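Long-range contact in phosphoribosylaminoimidazole-succinocarboxamide synthase (Ehrlichia chaffeensis str. Arkansas, PDB 3KRE), which catalyses the ATP-dependent joining of L-aspartate to a carboxylated aminoimidazole ribonucleotide, a step of de novo purine biosynthesis: residues I28-I36 / Q47-N58. Numbering follows the deposited sequence.
With EDO (1,2-ethanediol), chain K.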
loop_
_atom_site.group_PDB
_atom_site.type_symbol
_atom_site.label_atom_id
_atom_site.label_comp_id
_atom_site.label_asym_id
_atom_site.label_seq_id
_atom_site.Cartn_x
_atom_site.Cartn_y
_atom_site.Cartn_z
ATOM N N ILE A 28 -8.115 14.101 11.883
ATOM C CA ILE A 28 -6.836 13.933 12.578
ATOM C C ILE A 28 -5.650 14.061 11.620
ATOM O O ILE A 28 -4.570 14.472 12.016
ATOM C CB ILE A 28 -6.759 12.528 13.221
ATOM C CG1 ILE A 28 -7.688 12.436 14.430
ATOM C CG2 ILE A 28 -5.329 12.164 13.627
ATOM C CD1 ILE A 28 -7.965 10.999 14.827
ATOM N N TYR A 29 -5.836 13.625 10.376
ATOM C CA TYR A 29 -4.767 13.613 9.385
ATOM C C TYR A 29 -5.426 13.599 8.022
ATOM O O TYR A 29 -6.481 13.006 7.836
ATOM C CB TYR A 29 -3.842 12.383 9.551
ATOM C CG TYR A 29 -2.860 12.144 8.403
ATOM C CD1 TYR A 29 -1.570 12.698 8.425
ATOM C CD2 TYR A 29 -3.222 11.375 7.297
ATOM C CE1 TYR A 29 -0.664 12.501 7.358
ATOM C CE2 TYR A 29 -2.319 11.157 6.227
ATOM C CZ TYR A 29 -1.045 11.731 6.269
ATOM O OH TYR A 29 -0.159 11.512 5.225
ATOM N N GLU A 30 -4.783 14.254 7.067
ATOM C CA GLU A 30 -5.183 14.155 5.689
ATOM C C GLU A 30 -3.931 14.048 4.858
ATOM O O GLU A 30 -3.051 14.901 4.943
ATOM C CB GLU A 30 -6.005 15.352 5.270
ATOM C CG GLU A 30 -6.372 15.335 3.782
ATOM C CD GLU A 30 -7.617 16.161 3.489
ATOM O OE1 GLU A 30 -8.108 16.856 4.410
ATOM O OE2 GLU A 30 -8.100 16.103 2.338
ATOM N N GLY A 31 -3.843 12.971 4.089
ATOM C CA GLY A 31 -2.713 12.731 3.209
ATOM C C GLY A 31 -3.166 12.985 1.801
ATOM O O GLY A 31 -4.171 13.664 1.564
ATOM N N LYS A 32 -2.458 12.414 0.839
ATOM C CA LYS A 32 -2.771 12.760 -0.547
ATOM C C LYS A 32 -4.106 12.148 -1.033
ATOM O O LYS A 32 -4.833 12.809 -1.819
ATOM C CB LYS A 32 -1.584 12.470 -1.462
ATOM C CG LYS A 32 -0.511 13.565 -1.353
ATOM C CD LYS A 32 0.716 13.271 -2.189
ATOM C CE LYS A 32 1.877 12.716 -1.382
ATOM N NZ LYS A 32 3.076 12.590 -2.262
ATOM N N ALA A 33 -4.459 10.961 -0.507
ATOM C CA ALA A 33 -5.617 10.203 -0.981
ATOM C C ALA A 33 -6.631 9.785 0.115
ATOM O O ALA A 33 -7.691 9.262 -0.192
ATOM C CB ALA A 33 -5.124 8.974 -1.721
ATOM N N LYS A 34 -6.302 9.978 1.384
ATOM C CA LYS A 34 -7.150 9.517 2.450
ATOM C C LYS A 34 -7.224 10.600 3.555
ATOM O O LYS A 34 -6.365 11.487 3.620
ATOM C CB LYS A 34 -6.600 8.203 3.035
ATOM C CG LYS A 34 -6.589 7.017 2.068
ATOM C CD LYS A 34 -6.135 5.707 2.730
ATOM C CE LYS A 34 -4.712 5.780 3.261
ATOM N NZ LYS A 34 -3.694 5.970 2.177
ATOM N N ILE A 35 -8.293 10.553 4.333
ATOM C CA ILE A 35 -8.478 11.370 5.532
ATOM C C ILE A 35 -8.671 10.396 6.678
ATOM O O ILE A 35 -9.383 9.403 6.530
ATOM C CB ILE A 35 -9.741 12.217 5.449
ATOM C CG1 ILE A 35 -9.721 13.160 4.243
ATOM C CG2 ILE A 35 -9.947 13.038 6.749
ATOM C CD1 ILE A 35 -11.121 13.774 3.987
ATOM N N ILE A 36 -8.011 10.656 7.799
ATOM C CA ILE A 36 -8.270 9.899 9.016
ATOM C C ILE A 36 -9.179 10.759 9.911
ATOM O O ILE A 36 -8.818 11.891 10.250
ATOM C CB ILE A 36 -6.976 9.562 9.742
ATOM C CG1 ILE A 36 -6.010 8.807 8.812
ATOM C CG2 ILE A 36 -7.277 8.816 11.045
ATOM C CD1 ILE A 36 -6.612 7.607 8.074
ATOM N N GLN A 47 -10.700 5.462 8.499
ATOM C CA GLN A 47 -9.901 5.716 7.322
ATOM C C GLN A 47 -10.871 5.939 6.174
ATOM O O GLN A 47 -11.637 5.038 5.837
ATOM C CB GLN A 47 -8.971 4.527 7.063
ATOM C CG GLN A 47 -7.983 4.701 5.938
ATOM C CD GLN A 47 -7.161 3.442 5.676
ATOM O OE1 GLN A 47 -7.695 2.382 5.371
ATOM N NE2 GLN A 47 -5.873 3.561 5.798
ATOM N N HIS A 48 -10.850 7.164 5.629
ATOM C CA HIS A 48 -11.798 7.613 4.620
ATOM C C HIS A 48 -11.024 7.813 3.318
ATOM O O HIS A 48 -10.025 8.572 3.265
ATOM C CB HIS A 48 -12.500 8.896 5.066
ATOM C CG HIS A 48 -13.369 9.514 4.012
ATOM N ND1 HIS A 48 -14.749 9.491 4.084
ATOM C CD2 HIS A 48 -13.060 10.189 2.878
ATOM C CE1 HIS A 48 -15.252 10.110 3.028
ATOM N NE2 HIS A 48 -14.251 10.536 2.274
ATOM N N PHE A 49 -11.458 7.089 2.280
ATOM C CA PHE A 49 -10.802 7.141 0.964
ATOM C C PHE A 49 -11.392 8.236 0.094
ATOM O O PHE A 49 -12.585 8.196 -0.201
ATOM C CB PHE A 49 -10.896 5.770 0.274
ATOM C CG PHE A 49 -10.057 4.706 0.940
ATOM C CD1 PHE A 49 -8.852 4.257 0.352
ATOM C CD2 PHE A 49 -10.434 4.176 2.153
ATOM C CE1 PHE A 49 -8.096 3.257 0.999
ATOM C CE2 PHE A 49 -9.662 3.199 2.783
ATOM C CZ PHE A 49 -8.514 2.760 2.197
ATOM N N LYS A 50 -10.554 9.208 -0.290
ATOM C CA LYS A 50 -10.931 10.235 -1.235
ATOM C C LYS A 50 -10.792 9.793 -2.693
ATOM O O LYS A 50 -10.246 8.733 -3.013
ATOM C CB LYS A 50 -10.077 11.492 -1.030
ATOM C CG LYS A 50 -10.165 12.085 0.354
ATOM C CD LYS A 50 -9.376 13.386 0.444
ATOM C CE LYS A 50 -7.888 13.185 0.550
ATOM N NZ LYS A 50 -7.145 14.500 0.370
ATOM N N ASP A 51 -11.273 10.634 -3.615
ATOM C CA ASP A 51 -11.136 10.314 -5.046
ATOM C C ASP A 51 -9.970 11.068 -5.684
ATOM O O ASP A 51 -9.756 10.985 -6.887
ATOM C CB ASP A 51 -12.419 10.600 -5.809
ATOM C CG ASP A 51 -13.544 9.610 -5.508
ATOM O OD1 ASP A 51 -13.323 8.511 -4.940
ATOM O OD2 ASP A 51 -14.705 9.932 -5.844
ATOM N N GLU A 52 -9.210 11.764 -4.859
ATOM C CA GLU A 52 -8.025 12.460 -5.279
ATOM C C GLU A 52 -6.948 11.443 -5.666
ATOM O O GLU A 52 -6.810 10.388 -5.022
ATOM C CB GLU A 52 -7.555 13.405 -4.139
ATOM C CG GLU A 52 -8.581 14.495 -3.800
ATOM C CD GLU A 52 -8.207 15.358 -2.578
ATOM O OE1 GLU A 52 -7.041 15.325 -2.161
ATOM O OE2 GLU A 52 -9.073 16.087 -2.052
ATOM N N ILE A 53 -6.215 11.752 -6.721
ATOM C CA ILE A 53 -4.996 11.016 -7.101
ATOM C C ILE A 53 -3.928 12.069 -7.370
ATOM O O ILE A 53 -4.223 13.147 -7.867
ATOM C CB ILE A 53 -5.270 10.112 -8.353
ATOM C CG1 ILE A 53 -4.201 9.015 -8.559
ATOM C CG2 ILE A 53 -5.414 10.971 -9.657
ATOM C CD1 ILE A 53 -4.707 7.879 -9.543
ATOM N N THR A 54 -2.686 11.780 -7.011
ATOM C CA THR A 54 -1.579 12.676 -7.308
ATOM C C THR A 54 -0.382 11.853 -7.791
ATOM O O THR A 54 -0.241 10.683 -7.428
ATOM C CB THR A 54 -1.196 13.461 -6.059
ATOM O OG1 THR A 54 -0.687 12.562 -5.080
ATOM C CG2 THR A 54 -2.454 14.159 -5.444
ATOM N N ALA A 55 0.480 12.465 -8.583
ATOM C CA ALA A 55 1.720 11.821 -9.010
ATOM C C ALA A 55 2.884 12.825 -9.087
ATOM O O ALA A 55 2.669 14.048 -9.125
ATOM C CB ALA A 55 1.500 11.150 -10.373
ATOM N N PHE A 56 4.105 12.276 -9.109
ATOM C CA PHE A 56 5.328 13.021 -9.398
ATOM C C PHE A 56 5.491 14.143 -8.398
ATOM O O PHE A 56 5.552 15.324 -8.759
ATOM C CB PHE A 56 5.322 13.526 -10.842
ATOM C CG PHE A 56 5.121 12.423 -11.846
ATOM C CD1 PHE A 56 6.059 11.408 -11.971
ATOM C CD2 PHE A 56 3.986 12.385 -12.649
ATOM C CE1 PHE A 56 5.875 10.371 -12.895
ATOM C CE2 PHE A 56 3.795 11.358 -13.557
ATOM C CZ PHE A 56 4.737 10.362 -13.692
ATOM N N ASN A 57 5.518 13.744 -7.126
ATOM C CA ASN A 57 5.614 14.688 -6.014
ATOM C C ASN A 57 4.602 15.820 -6.109
ATOM O O ASN A 57 4.946 16.979 -5.871
ATOM C CB ASN A 57 7.039 15.257 -5.945
ATOM C CG ASN A 57 8.065 14.183 -5.713
ATOM O OD1 ASN A 57 7.978 13.443 -4.732
ATOM N ND2 ASN A 57 9.027 14.063 -6.624
ATOM N N ASN A 58 3.358 15.481 -6.461
ATOM C CA ASN A 58 2.271 16.459 -6.597
ATOM C C ASN A 58 2.440 17.467 -7.736
ATOM O O ASN A 58 1.855 18.541 -7.707
ATOM C CB ASN A 58 2.002 17.177 -5.255
ATOM C CG ASN A 58 0.631 16.848 -4.684
ATOM O OD1 ASN A 58 0.511 16.127 -3.684
ATOM N ND2 ASN A 58 -0.415 17.352 -5.338
HETATM C C1 EDO K . -14.624 11.893 -1.316
HETATM O O1 EDO K . -13.963 12.179 -0.082
HETATM C C2 EDO K . -14.243 12.893 -2.422
HETATM O O2 EDO K . -12.874 12.800 -2.914
HETATM O O HOH W 1 -8.680 17.441 0.193
HETATM O O HOH W 2 2.476 12.561 -5.520
HETATM O O HOH W 3 -4.512 15.072 -3.233
#
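Lys50 NZ is gripped by two carboxylates, lying 2.7 Å from Glu30 OE2 and 2.7 Å from Glu52 OE1, with a weak further bond to Gly31 O. This salt-bridge network closes one end of an antiparallel beta hairpin, strands 34-38 and 44-49, in the large antiparallel sheet of the SAICAR synthetase fold, with strand 27-30 flanking 34-38 and strand 99-107 flanking 44-49. Glu30 OE2 offers its anti lone pair, whereas Glu52 OE1 is approached from above its carboxylate plane. The ammonium between the two carboxylates, and a water that donates to OE2 of both Glu30 and Glu52, probably ease the closeness of these like charges. Lysine suits the site: its long methylene chain, bent at chi3 (-77°), crosses Ile35 at about a right angle, CD packing against CG1, before the amine reaches the acids. Ile35 N donates to His48 O and His48 N to Ile35 O, each at 2.8 Å, and just past the last bridge Lys50 N also donates to Ala33 O. On the sheet face of Lys34 and Phe49, the lysine runs beside the phenyl ring, and its CD makes a CH-pi contact 3.9 Å from the centroid, off-centre toward the rim. Its amine goes on to salt bridges with Asp216 and Glu217, while Gln47 NE2 bonds to Asp216 O. Beyond the hairpin, Lys32 CD comes against Thr54 OG1, where the side chains cross at about a right angle, and against Asn58 OD1. There, one water accepts a bond from Asn58 N and pairs with Thr54 OG1, 3.2 Å away.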